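Local coordinates for acetylxylan esterase / glucomannan deacetylase (Cellvibrio japonicus, PDB 2WAA), which removes acetyl groups from acetylated xylan and glucomannan during the breakdown of plant cell wall polysaccharides, at residues T258-H263 / L295-V300; R223-L228 / N262-T267; T247-Y252 / V285-E290; R133-L138 / K173-Q178. All coordinates share one frame; numbering follows the deposited sequence. Where two conformers were deposited one is given.

Interaction 1 (T258-H263 / L295-V300); sequences TLLDNH and LHSNRV
The guanidinium of R299 and the isobutyl group of L260 slide past each other in opposite directions, with the L260 methyl CD2 over the centre of one guanidinium face, 3.5 Å from R299 CZ. The same arginine turns its edge to the end of the helix. R299 NH2 gives L260 O an almost straight bond of 2.9 Å (173° at the hydrogen); the oxygen lies in the guanidinium plane, whereas the nitrogen stands above the carbonyl plane. R299 NH1 reaches H263 O at 2.9 Å in a more bent bond, its stronger partner being A266 O. Bends at chi2 and chi3 (-149° and -93°) bring the group round to these carbonyls. In the alpha/beta fold of this GDSL-type, SGNH-clan esterase domain, the contact sets the C-terminal end of helix 245-262 against the loop from helix 278-295 into edge strand 300-302. The two L260 methyls also meet V300, which crosses at about a right angle (CG2 to L260 CD2 3.9 Å), L295 CD2 (4.3 Å from L260 CD1) and the S297 hydroxyl. S297 OG accepts from R299 N at 3.0 Å, an ST turn just ahead of the arginine side chain.

Interaction 2 (R223-L228 / N262-T267); sequences RYQPDL and NHPQAT
Bent at chi2 (-67°), the Q225 side chain lays its amide against the 262-267 turn, where H263 and Q265 converge on OE1; Q265 is itself bent at chi2 (-63°), with CG between its backbone N and carbonyl carbon. H263 ND1 donates to Q225 OE1 at 2.7 Å, the oxygen lying in the imidazole plane. Q265 NE2 donates to that oxygen from the opposite face of the Q225 amide, at 2.8 Å, and neither donor sits in the carbonyl plane. The other end of the amide is also held: Q225 NE2 gives N262 O a nearly straight bond of 3.0 Å, in the plane of both groups, which fixes the amide's rotation. The remaining hydrogen of Q265 NE2 goes to P226 O at 2.7 Å. These loops lead into neighbouring parallel strands 228-231 and 267-270 of the central sheet of the SGNH-hydrolase fold, and H263-A266 is a type I beta turn after helix 245-262. Pairing begins with T267 N to D227 O at 2.9 Å; a water linking D227 O, Q265 O and T267 OG1 lies beside it. P226 CG covers the rim of one H263 ring face, opposite N262 CB, while H263 NE2 bonds to the Y206 hydroxyl. A second water joins D227 OD1 to Q265 O, and D227 OD2 accepts from K134 N.

Interaction 3 (T247-Y252 / V285-E290); sequences TYINTY and VSYIGE
Helices 245-262 and 278-295, two of the helices of the alpha/beta SGNH-hydrolase domain, pack here through 247-252 and 285-290. The axes of these short segments approach to 9.4 Å and cross at -49°, their N-to-C directions making an acute angle; the backbones come nearest at I249 and Y287. Y248, I249, Y252, Y287 and E290 all direct their CB atoms at the opposing helix. The two tyrosine side chains of Y248 and Y287 cross at about a right angle, but their ring planes are inclined by only 41° with centroids 5.8 Å apart, an oblique pairing. The touch is between Y248 CD2 and Y287 CD2, at 3.7 Å. I249 fits beside them: CG1 lies 3.8 Å from Y287 O and also meets the Y287 CB. Farther along, Y252 CE2 rests 4.0 Å from I288 CG1, the two side chains crossing at a slant. Across this surface the contact is one of carbon packing, and the hydroxyls find partners elsewhere: Y248 OH with D237, Y252 OH with S231 and Y287 OH with P243 O. Y248 lies about 8 Å, side chain to side chain, from N236, one of two residues inferred to stabilise the transition state. E290, with CG anti to its backbone nitrogen (chi1 -169°) and an extended chain, runs across the end of I249 and carries OE1 to a salt bridge with R245. The I249 methyl CD1 thereby sits 3.3 Å from E290 CD.

Interaction 4 (R133-L138 / K173-Q178); sequences RKILVL and KALDAQ
A beta-alpha-beta crossover, from strand 133-139 through helix 167-174 to strand 177-183, returns here to its first strand: R133 O accepts from Q178 N at 2.8 Å, and I135 N donates to Q178 O at 2.9 Å. These bonds bracket K134 and set it beside Q178 in parallel register. The two side chains lie side by side and point the same way, K134 CE 3.5 Å from Q178 NE2; their polar ends bond to the preceding linker, K134 NZ to Q132 O and Q178 NE2 to P131 O. In the parallel sheet of the SGNH-hydrolase fold, 177-183 is an outermost strand, and a Schellman motif with D176 as its C-prime residue ends the helix before it. R133 uses that helix end. Its chain, extended from CG to NE, carries NH1 to L175 O at 2.9 Å; the oxygen is in the guanidinium plane, while NH1 stands well above the carbonyl plane. W339 adds a cation-pi contact to R133. One water accepts from R133 N and donates to D176 O. On the sheet face of R133 and A177, the I135 methyl CD1 packs 3.5 Å from A177 CB and 3.9 Å from L175 CD1, where the isoleucine and leucine side chains cross at about a right angle.

From the N terminus, interaction 4 comes first, closing the crossover loop between strands 133-139 and 177-183 before any other contact opens. Interaction 2 then bridges from the approach to strand 228-231 to the start of strand 267-270, spanning helix 245-262. Interaction 3 opens inside that span and closes beyond it, so the two cross; interaction 1 likewise crosses interaction 3, both using helix 245-262, and starts where interaction 2 ends, sharing N262 and H263. R299 NH1 joins interactions 1 and 2 through A266 O, while Y224 OH and D227 N bond to I135 O and K134 O, tying interaction 2 to interaction 4. Interactions 4 and 2 tie strands of the parallel sheet together; 3 and 1 tie helix 245-262 to helix 278-295 and the loop into strand 300-302.

Interaction 1 (T258-H263 / L295-V300)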
loop_
_atom_site.group_PDB
_atom_site.type_symbol
_atom_site.label_atom_id
_atom_site.label_comp_id
_atom_site.label_asym_id
_atom_site.label_seq_id
_atom_site.Cartn_x
_atom_site.Cartn_y
_atom_site.Cartn_z
ATOM N N THR A 258 11.825 -12.930 11.132
ATOM C CA THR A 258 12.471 -11.839 10.429
ATOM C C THR A 258 11.828 -10.482 10.754
ATOM O O THR A 258 12.523 -9.482 11.018
ATOM C CB THR A 258 12.396 -12.084 8.890
ATOM O OG1 THR A 258 13.143 -13.276 8.562
ATOM C CG2 THR A 258 12.958 -10.863 8.085
ATOM N N LEU A 259 10.498 -10.436 10.742
ATOM C CA LEU A 259 9.827 -9.197 11.054
ATOM C C LEU A 259 10.180 -8.730 12.469
ATOM O O LEU A 259 10.393 -7.532 12.717
ATOM C CB LEU A 259 8.309 -9.358 10.975
ATOM C CG LEU A 259 7.796 -9.657 9.576
ATOM C CD1 LEU A 259 6.288 -9.832 9.688
ATOM C CD2 LEU A 259 8.139 -8.502 8.585
ATOM N N LEU A 260 10.149 -9.666 13.404
ATOM C CA LEU A 260 10.332 -9.323 14.818
ATOM C C LEU A 260 11.739 -8.730 15.019
ATOM O O LEU A 260 11.943 -7.808 15.812
ATOM C CB LEU A 260 10.185 -10.590 15.681
ATOM C CG LEU A 260 8.731 -11.112 15.929
ATOM C CD1 LEU A 260 8.756 -12.571 16.491
ATOM C CD2 LEU A 260 7.974 -10.206 16.829
ATOM N N ASP A 261 12.693 -9.322 14.333
ATOM C CA ASP A 261 14.102 -8.924 14.427
ATOM C C ASP A 261 14.327 -7.591 13.695
ATOM O O ASP A 261 14.982 -6.699 14.216
ATOM C CB ASP A 261 14.972 -10.036 13.830
ATOM C CG ASP A 261 16.407 -9.628 13.681
ATOM O OD1 ASP A 261 16.889 -8.892 14.588
ATOM O OD2 ASP A 261 17.059 -10.021 12.674
ATOM N N ASN A 262 13.755 -7.430 12.502
ATOM C CA ASN A 262 13.910 -6.153 11.764
ATOM C C ASN A 262 13.237 -4.938 12.374
ATOM O O ASN A 262 13.653 -3.803 12.116
ATOM C CB ASN A 262 13.371 -6.301 10.325
ATOM C CG ASN A 262 14.247 -7.185 9.465
ATOM O OD1 ASN A 262 15.323 -7.621 9.907
ATOM N ND2 ASN A 262 13.798 -7.468 8.245
ATOM N N HIS A 263 12.182 -5.169 13.165
ATOM C CA HIS A 263 11.314 -4.090 13.684
ATOM C C HIS A 263 11.104 -4.365 15.162
ATOM O O HIS A 263 10.028 -4.878 15.577
ATOM C CB HIS A 263 9.964 -4.160 12.968
ATOM C CG HIS A 263 10.094 -4.174 11.473
ATOM N ND1 HIS A 263 10.572 -3.092 10.763
ATOM C CD2 HIS A 263 9.826 -5.141 10.562
ATOM C CE1 HIS A 263 10.572 -3.389 9.467
ATOM N NE2 HIS A 263 10.134 -4.631 9.323
ATOM N N LEU A 295 6.145 -19.400 17.682
ATOM C CA LEU A 295 6.852 -18.136 17.894
ATOM C C LEU A 295 7.098 -17.812 19.373
ATOM O O LEU A 295 8.163 -17.308 19.730
ATOM C CB LEU A 295 6.087 -16.963 17.277
ATOM C CG LEU A 295 6.191 -16.906 15.751
ATOM C CD1 LEU A 295 5.105 -15.991 15.201
ATOM C CD2 LEU A 295 7.611 -16.508 15.230
ATOM N N HIS A 296 6.100 -18.099 20.208
ATOM C CA HIS A 296 6.124 -17.824 21.638
ATOM C C HIS A 296 6.506 -16.380 21.893
ATOM O O HIS A 296 7.421 -16.079 22.681
ATOM C CB HIS A 296 7.091 -18.752 22.398
ATOM C CG HIS A 296 6.866 -18.746 23.880
ATOM N ND1 HIS A 296 5.902 -19.524 24.488
ATOM C CD2 HIS A 296 7.451 -18.030 24.872
ATOM C CE1 HIS A 296 5.907 -19.296 25.792
ATOM N NE2 HIS A 296 6.845 -18.402 26.054
ATOM N N SER A 297 5.802 -15.473 21.227
ATOM C CA SER A 297 6.174 -14.067 21.280
ATOM C C SER A 297 5.052 -13.274 21.901
ATOM O O SER A 297 3.910 -13.447 21.518
ATOM C CB SER A 297 6.403 -13.546 19.864
ATOM O OG SER A 297 6.631 -12.148 19.890
ATOM N N ASN A 298 5.363 -12.394 22.836
ATOM C CA ASN A 298 4.346 -11.529 23.386
ATOM C C ASN A 298 4.134 -10.280 22.511
ATOM O O ASN A 298 3.493 -9.318 22.945
ATOM C CB ASN A 298 4.742 -11.083 24.800
ATOM C CG ASN A 298 6.114 -10.376 24.857
ATOM O OD1 ASN A 298 6.761 -10.068 23.833
ATOM N ND2 ASN A 298 6.568 -10.112 26.087
ATOM N N ARG A 299 4.730 -10.292 21.319
ATOM C CA ARG A 299 4.504 -9.235 20.337
ATOM C C ARG A 299 3.677 -9.687 19.130
ATOM O O ARG A 299 3.512 -8.911 18.176
ATOM C CB ARG A 299 5.846 -8.763 19.775
ATOM C CG ARG A 299 6.702 -8.099 20.783
ATOM C CD ARG A 299 7.520 -7.078 20.036
ATOM N NE ARG A 299 8.763 -7.676 19.666
ATOM C CZ ARG A 299 9.408 -7.469 18.537
ATOM N NH1 ARG A 299 8.909 -6.697 17.569
ATOM N NH2 ARG A 299 10.575 -8.071 18.387
ATOM N N VAL A 300 3.211 -10.929 19.131
ATOM C CA VAL A 300 2.487 -11.434 17.957
ATOM C C VAL A 300 1.078 -11.865 18.289
ATOM O O VAL A 300 0.874 -12.695 19.201
ATOM C CB VAL A 300 3.205 -12.666 17.304
ATOM C CG1 VAL A 300 2.448 -13.102 15.988
ATOM C CG2 VAL A 300 4.623 -12.278 16.949
#

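Interaction 2 (R223-L228 / N262-T267)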
loop_
_atom_site.group_PDB
_atom_site.type_symbol
_atom_site.label_atom_id
_atom_site.label_comp_id
_atom_site.label_asym_id
_atom_site.label_seq_id
_atom_site.Cartn_x
_atom_site.Cartn_y
_atom_site.Cartn_z
ATOM N N ARG A 223 14.220 3.157 7.200
ATOM C CA ARG A 223 13.445 4.240 6.587
ATOM C C ARG A 223 11.967 4.199 6.988
ATOM O O ARG A 223 11.236 5.155 6.718
ATOM C CB ARG A 223 13.523 4.177 5.041
ATOM C CG ARG A 223 14.961 4.344 4.450
ATOM C CD ARG A 223 14.961 4.093 2.893
ATOM N NE ARG A 223 14.239 5.160 2.194
ATOM C CZ ARG A 223 13.910 5.125 0.905
ATOM N NH1 ARG A 223 14.284 4.099 0.145
ATOM N NH2 ARG A 223 13.264 6.160 0.372
ATOM N N TYR A 224 11.495 3.075 7.536
ATOM C CA TYR A 224 10.111 3.041 8.072
ATOM C C TYR A 224 10.028 1.972 9.156
ATOM O O TYR A 224 10.097 0.780 8.852
ATOM C CB TYR A 224 9.126 2.711 6.941
ATOM C CG TYR A 224 7.666 2.863 7.314
ATOM C CD1 TYR A 224 7.077 4.118 7.420
ATOM C CD2 TYR A 224 6.878 1.749 7.580
ATOM C CE1 TYR A 224 5.729 4.280 7.776
ATOM C CE2 TYR A 224 5.496 1.899 7.930
ATOM C CZ TYR A 224 4.951 3.164 8.016
ATOM O OH TYR A 224 3.616 3.340 8.312
ATOM N N GLN A 225 9.962 2.397 10.413
ATOM C CA GLN A 225 9.903 1.435 11.529
ATOM C C GLN A 225 8.480 1.501 12.082
ATOM O O GLN A 225 8.110 2.463 12.778
ATOM C CB GLN A 225 10.955 1.762 12.610
ATOM C CG GLN A 225 12.356 1.228 12.225
ATOM C CD GLN A 225 12.425 -0.305 12.208
ATOM O OE1 GLN A 225 11.405 -0.984 12.317
ATOM N NE2 GLN A 225 13.640 -0.849 12.071
ATOM N N PRO A 226 7.650 0.509 11.723
ATOM C CA PRO A 226 6.244 0.548 12.114
ATOM C C PRO A 226 6.023 0.136 13.562
ATOM O O PRO A 226 6.813 -0.664 14.113
ATOM C CB PRO A 226 5.595 -0.476 11.181
ATOM C CG PRO A 226 6.744 -1.556 11.005
ATOM C CD PRO A 226 7.980 -0.681 10.899
ATOM N N ASP A 227 4.981 0.709 14.154
ATOM C CA ASP A 227 4.508 0.332 15.485
ATOM C C ASP A 227 3.659 -0.931 15.375
ATOM O O ASP A 227 3.622 -1.740 16.293
ATOM C CB ASP A 227 3.606 1.426 15.988
ATOM C CG ASP A 227 4.352 2.723 16.193
ATOM O OD1 ASP A 227 5.312 2.702 16.970
ATOM O OD2 ASP A 227 3.984 3.736 15.562
ATOM N N LEU A 228 2.954 -1.073 14.246
ATOM C CA LEU A 228 2.086 -2.244 14.025
ATOM C C LEU A 228 2.300 -2.791 12.617
ATOM O O LEU A 228 2.302 -2.029 11.633
ATOM C CB LEU A 228 0.641 -1.832 14.165
ATOM C CG LEU A 228 -0.441 -2.736 13.566
ATOM C CD1 LEU A 228 -0.529 -4.017 14.331
ATOM C CD2 LEU A 228 -1.820 -2.058 13.624
ATOM N N ASN A 262 13.755 -7.430 12.502
ATOM C CA ASN A 262 13.910 -6.153 11.764
ATOM C C ASN A 262 13.237 -4.938 12.374
ATOM O O ASN A 262 13.653 -3.803 12.116
ATOM C CB ASN A 262 13.371 -6.301 10.325
ATOM C CG ASN A 262 14.247 -7.185 9.465
ATOM O OD1 ASN A 262 15.323 -7.621 9.907
ATOM N ND2 ASN A 262 13.798 -7.468 8.245
ATOM N N HIS A 263 12.182 -5.169 13.165
ATOM C CA HIS A 263 11.314 -4.090 13.684
ATOM C C HIS A 263 11.104 -4.365 15.162
ATOM O O HIS A 263 10.028 -4.878 15.577
ATOM C CB HIS A 263 9.964 -4.160 12.968
ATOM C CG HIS A 263 10.094 -4.174 11.473
ATOM N ND1 HIS A 263 10.572 -3.092 10.763
ATOM C CD2 HIS A 263 9.826 -5.141 10.562
ATOM C CE1 HIS A 263 10.572 -3.389 9.467
ATOM N NE2 HIS A 263 10.134 -4.631 9.323
ATOM N N PRO A 264 12.147 -4.094 15.973
ATOM C CA PRO A 264 12.162 -4.590 17.344
ATOM C C PRO A 264 11.067 -3.978 18.181
ATOM O O PRO A 264 10.694 -4.549 19.211
ATOM C CB PRO A 264 13.556 -4.165 17.873
ATOM C CG PRO A 264 14.018 -3.077 16.930
ATOM C CD PRO A 264 13.430 -3.457 15.590
ATOM N N GLN A 265 10.571 -2.825 17.757
ATOM C CA GLN A 265 9.516 -2.085 18.461
ATOM C C GLN A 265 8.099 -2.476 17.988
ATOM O O GLN A 265 7.105 -2.001 18.571
ATOM C CB GLN A 265 9.656 -0.577 18.175
ATOM C CG GLN A 265 9.178 -0.154 16.703
ATOM C CD GLN A 265 10.054 -0.819 15.594
ATOM O OE1 GLN A 265 11.204 -1.171 15.849
ATOM N NE2 GLN A 265 9.506 -0.973 14.371
ATOM N N ALA A 266 7.979 -3.280 16.930
ATOM C CA ALA A 266 6.632 -3.499 16.338
ATOM C C ALA A 266 5.807 -4.585 17.065
ATOM O O ALA A 266 6.361 -5.549 17.576
ATOM C CB ALA A 266 6.763 -3.878 14.880
ATOM N N THR A 267 4.491 -4.415 17.058
ATOM C CA THR A 267 3.526 -5.486 17.380
ATOM C C THR A 267 3.079 -6.078 16.042
ATOM O O THR A 267 2.865 -5.324 15.064
ATOM C CB THR A 267 2.331 -4.896 18.104
ATOM O OG1 THR A 267 2.805 -4.274 19.313
ATOM C CG2 THR A 267 1.281 -5.962 18.428
HETATM O O HOH W 1 4.335 -1.946 19.233
HETATM O O HOH W 2 6.563 1.001 18.537
#

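Interaction 3 (T247-Y252 / V285-E290)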
loop_
_atom_site.group_PDB
_atom_site.type_symbol
_atom_site.label_atom_id
_atom_site.label_comp_id
_atom_site.label_asym_id
_atom_site.label_seq_id
_atom_site.Cartn_x
_atom_site.Cartn_y
_atom_site.Cartn_z
ATOM N N THR A 247 5.159 -27.364 6.394
ATOM C CA THR A 247 5.921 -26.497 5.520
ATOM C C THR A 247 5.446 -25.034 5.677
ATOM O O THR A 247 6.228 -24.088 5.837
ATOM C CB THR A 247 5.706 -26.876 4.051
ATOM O OG1 THR A 247 6.176 -28.211 3.803
ATOM C CG2 THR A 247 6.452 -25.911 3.131
ATOM N N TYR A 248 4.145 -24.864 5.648
ATOM C CA TYR A 248 3.602 -23.521 5.755
ATOM C C TYR A 248 3.904 -22.891 7.120
ATOM O O TYR A 248 4.339 -21.728 7.210
ATOM C CB TYR A 248 2.111 -23.562 5.511
ATOM C CG TYR A 248 1.593 -22.206 5.109
ATOM C CD1 TYR A 248 1.630 -21.821 3.774
ATOM C CD2 TYR A 248 1.061 -21.331 6.058
ATOM C CE1 TYR A 248 1.139 -20.575 3.366
ATOM C CE2 TYR A 248 0.542 -20.087 5.671
ATOM C CZ TYR A 248 0.606 -19.725 4.317
ATOM O OH TYR A 248 0.136 -18.519 3.889
ATOM N N ILE A 249 3.670 -23.643 8.188
ATOM C CA ILE A 249 3.869 -23.089 9.523
ATOM C C ILE A 249 5.343 -22.788 9.735
ATOM O O ILE A 249 5.714 -21.743 10.310
ATOM C CB ILE A 249 3.331 -24.029 10.619
ATOM C CG1 ILE A 249 1.777 -24.081 10.560
ATOM C CG2 ILE A 249 3.864 -23.612 12.037
ATOM C CD1 ILE A 249 1.202 -25.168 11.477
ATOM N N ASN A 250 6.221 -23.666 9.261
ATOM C CA ASN A 250 7.630 -23.375 9.446
ATOM C C ASN A 250 8.066 -22.139 8.658
ATOM O O ASN A 250 8.882 -21.349 9.150
ATOM C CB ASN A 250 8.495 -24.586 9.093
ATOM C CG ASN A 250 8.369 -25.684 10.127
ATOM O OD1 ASN A 250 8.028 -25.433 11.310
ATOM N ND2 ASN A 250 8.680 -26.898 9.712
ATOM N N THR A 251 7.532 -21.939 7.457
ATOM C CA THR A 251 7.932 -20.728 6.775
ATOM C C THR A 251 7.262 -19.478 7.313
ATOM O O THR A 251 7.921 -18.441 7.367
ATOM C CB THR A 251 8.144 -20.847 5.220
ATOM O OG1 THR A 251 7.597 -19.729 4.494
ATOM C CG2 THR A 251 7.656 -22.155 4.699
ATOM N N TYR A 252 6.030 -19.590 7.812
ATOM C CA TYR A 252 5.404 -18.417 8.397
ATOM C C TYR A 252 6.178 -18.036 9.660
ATOM O O TYR A 252 6.451 -16.857 9.910
ATOM C CB TYR A 252 3.937 -18.668 8.730
ATOM C CG TYR A 252 3.047 -17.449 8.567
ATOM C CD1 TYR A 252 3.585 -16.155 8.539
ATOM C CD2 TYR A 252 1.681 -17.598 8.401
ATOM C CE1 TYR A 252 2.743 -15.004 8.392
ATOM C CE2 TYR A 252 0.826 -16.464 8.279
ATOM C CZ TYR A 252 1.369 -15.188 8.265
ATOM O OH TYR A 252 0.521 -14.131 8.083
ATOM N N VAL A 285 -6.540 -20.270 9.527
ATOM C CA VAL A 285 -6.663 -19.837 10.905
ATOM C C VAL A 285 -5.890 -20.774 11.816
ATOM O O VAL A 285 -5.199 -20.341 12.763
ATOM C CB VAL A 285 -8.157 -19.794 11.310
ATOM C CG1 VAL A 285 -8.311 -19.642 12.815
ATOM C CG2 VAL A 285 -8.883 -18.641 10.523
ATOM N N SER A 286 -6.009 -22.069 11.535
ATOM C CA SER A 286 -5.353 -23.081 12.337
ATOM C C SER A 286 -3.837 -22.912 12.238
ATOM O O SER A 286 -3.146 -22.937 13.245
ATOM C CB SER A 286 -5.723 -24.488 11.836
ATOM O OG SER A 286 -5.192 -25.413 12.755
ATOM N N TYR A 287 -3.347 -22.721 11.013
ATOM C CA TYR A 287 -1.913 -22.587 10.770
ATOM C C TYR A 287 -1.373 -21.327 11.486
ATOM O O TYR A 287 -0.287 -21.335 12.069
ATOM C CB TYR A 287 -1.665 -22.469 9.273
ATOM C CG TYR A 287 -1.844 -23.736 8.447
ATOM C CD1 TYR A 287 -2.377 -24.917 9.005
ATOM C CD2 TYR A 287 -1.531 -23.732 7.088
ATOM C CE1 TYR A 287 -2.541 -26.088 8.212
ATOM C CE2 TYR A 287 -1.691 -24.909 6.283
ATOM C CZ TYR A 287 -2.167 -26.074 6.873
ATOM O OH TYR A 287 -2.352 -27.179 6.062
ATOM N N ILE A 288 -2.150 -20.249 11.462
ATOM C CA ILE A 288 -1.762 -19.052 12.169
ATOM C C ILE A 288 -1.665 -19.322 13.678
ATOM O O ILE A 288 -0.728 -18.856 14.349
ATOM C CB ILE A 288 -2.761 -17.874 11.871
ATOM C CG1 ILE A 288 -2.466 -17.341 10.456
ATOM C CG2 ILE A 288 -2.630 -16.755 12.977
ATOM C CD1 ILE A 288 -3.588 -16.435 9.878
ATOM N N GLY A 289 -2.641 -20.041 14.230
ATOM C CA GLY A 289 -2.602 -20.294 15.665
ATOM C C GLY A 289 -1.338 -21.100 15.977
ATOM O O GLY A 289 -0.676 -20.864 16.971
ATOM N N GLU A 290 -0.996 -22.070 15.143
ATOM C CA GLU A 290 0.171 -22.885 15.445
ATOM C C GLU A 290 1.461 -22.086 15.209
ATOM O O GLU A 290 2.454 -22.287 15.902
ATOM C CB GLU A 290 0.195 -24.181 14.623
ATOM C CG GLU A 290 1.240 -25.147 15.104
ATOM C CD GLU A 290 1.090 -26.573 14.491
ATOM O OE1 GLU A 290 -0.020 -26.944 14.053
ATOM O OE2 GLU A 290 2.114 -27.301 14.429
#

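Interaction 4 (R133-L138 / K173-Q178)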
loop_
_atom_site.group_PDB
_atom_site.type_symbol
_atom_site.label_atom_id
_atom_site.label_comp_id
_atom_site.label_asym_id
_atom_site.label_seq_id
_atom_site.Cartn_x
_atom_site.Cartn_y
_atom_site.Cartn_z
ATOM N N ARG A 133 1.917 7.553 14.716
ATOM C CA ARG A 133 1.698 6.100 14.648
ATOM C C ARG A 133 1.968 5.607 13.231
ATOM O O ARG A 133 1.664 6.313 12.276
ATOM C CB ARG A 133 0.247 5.786 14.975
ATOM C CG ARG A 133 -0.094 5.904 16.472
ATOM C CD ARG A 133 -1.566 5.706 16.618
ATOM N NE ARG A 133 -1.926 5.849 18.031
ATOM C CZ ARG A 133 -3.181 5.962 18.458
ATOM N NH1 ARG A 133 -4.197 5.929 17.601
ATOM N NH2 ARG A 133 -3.410 6.103 19.761
ATOM N N LYS A 134 2.572 4.430 13.098
ATOM C CA LYS A 134 2.973 3.884 11.797
ATOM C C LYS A 134 2.500 2.428 11.699
ATOM O O LYS A 134 2.775 1.643 12.604
ATOM C CB LYS A 134 4.485 3.889 11.711
ATOM C CG LYS A 134 5.006 5.322 11.459
ATOM C CD LYS A 134 6.537 5.371 11.569
ATOM C CE LYS A 134 7.004 6.819 11.587
ATOM N NZ LYS A 134 6.554 7.539 12.896
ATOM N N ILE A 135 1.815 2.092 10.603
ATOM C CA ILE A 135 1.398 0.729 10.344
ATOM C C ILE A 135 2.042 0.279 9.011
ATOM O O ILE A 135 2.192 1.065 8.084
ATOM C CB ILE A 135 -0.105 0.685 10.188
ATOM C CG1 ILE A 135 -0.795 1.115 11.503
ATOM C CG2 ILE A 135 -0.591 -0.716 9.774
ATOM C CD1 ILE A 135 -2.262 1.486 11.269
ATOM N N LEU A 136 2.361 -1.000 8.952
ATOM C CA LEU A 136 2.803 -1.685 7.743
ATOM C C LEU A 136 1.782 -2.818 7.518
ATOM O O LEU A 136 1.598 -3.643 8.391
ATOM C CB LEU A 136 4.194 -2.298 7.994
ATOM C CG LEU A 136 4.639 -3.289 6.888
ATOM C CD1 LEU A 136 4.760 -2.625 5.507
ATOM C CD2 LEU A 136 6.020 -3.819 7.328
ATOM N N VAL A 137 1.194 -2.904 6.326
ATOM C CA VAL A 137 0.267 -4.000 5.998
ATOM C C VAL A 137 0.920 -4.835 4.884
ATOM O O VAL A 137 1.264 -4.305 3.828
ATOM C CB VAL A 137 -1.071 -3.491 5.491
ATOM C CG1 VAL A 137 -2.089 -4.658 5.353
ATOM C CG2 VAL A 137 -1.650 -2.420 6.453
ATOM N N LEU A 138 1.032 -6.134 5.128
ATOM C CA LEU A 138 1.678 -7.068 4.169
ATOM C C LEU A 138 0.586 -7.981 3.599
ATOM O O LEU A 138 -0.261 -8.507 4.349
ATOM C CB LEU A 138 2.684 -7.966 4.888
ATOM C CG LEU A 138 3.764 -7.220 5.666
ATOM C CD1 LEU A 138 4.657 -8.152 6.500
ATOM C CD2 LEU A 138 4.587 -6.368 4.736
ATOM N N LYS A 173 -6.272 5.313 8.602
ATOM C CA LYS A 173 -6.968 6.613 8.805
ATOM C C LYS A 173 -7.776 6.601 10.113
ATOM O O LYS A 173 -7.615 7.482 10.975
ATOM C CB LYS A 173 -7.904 6.921 7.633
ATOM C CG LYS A 173 -8.635 8.253 7.765
ATOM C CD LYS A 173 -9.557 8.383 6.563
ATOM C CE LYS A 173 -9.971 9.841 6.331
ATOM N NZ LYS A 173 -11.184 10.094 7.148
ATOM N N ALA A 174 -8.600 5.575 10.306
ATOM C CA ALA A 174 -9.304 5.444 11.601
ATOM C C ALA A 174 -8.364 5.446 12.829
ATOM O O ALA A 174 -8.699 6.015 13.901
ATOM C CB ALA A 174 -10.246 4.208 11.565
ATOM N N LEU A 175 -7.158 4.868 12.703
ATOM C CA LEU A 175 -6.236 4.790 13.810
ATOM C C LEU A 175 -5.262 5.988 13.882
ATOM O O LEU A 175 -4.309 5.930 14.656
ATOM C CB LEU A 175 -5.391 3.501 13.727
ATOM C CG LEU A 175 -6.208 2.214 13.826
ATOM C CD1 LEU A 175 -5.340 1.007 13.571
ATOM C CD2 LEU A 175 -6.864 2.178 15.198
ATOM N N ASP A 176 -5.501 7.005 13.057
ATOM C CA ASP A 176 -4.618 8.208 12.975
ATOM C C ASP A 176 -3.166 7.794 12.804
ATOM O O ASP A 176 -2.277 8.171 13.583
ATOM C CB ASP A 176 -4.748 9.065 14.246
ATOM C CG ASP A 176 -4.147 10.473 14.076
ATOM O OD1 ASP A 176 -3.979 10.954 12.927
ATOM O OD2 ASP A 176 -3.865 11.087 15.108
ATOM N N ALA A 177 -2.934 6.980 11.773
ATOM C CA ALA A 177 -1.630 6.383 11.569
ATOM C C ALA A 177 -1.172 6.525 10.139
ATOM O O ALA A 177 -1.975 6.621 9.197
ATOM C CB ALA A 177 -1.628 4.891 11.959
ATOM N N GLN A 178 0.151 6.551 9.972
ATOM C CA GLN A 178 0.710 6.354 8.632
ATOM C C GLN A 178 0.506 4.917 8.212
ATOM O O GLN A 178 0.333 4.040 9.058
ATOM C CB GLN A 178 2.215 6.617 8.664
ATOM C CG GLN A 178 2.600 8.043 9.036
ATOM C CD GLN A 178 4.089 8.176 8.938
ATOM O OE1 GLN A 178 4.668 7.700 7.952
ATOM N NE2 GLN A 178 4.732 8.847 9.895
HETATM O O HOH W 3 -0.554 9.188 15.484
#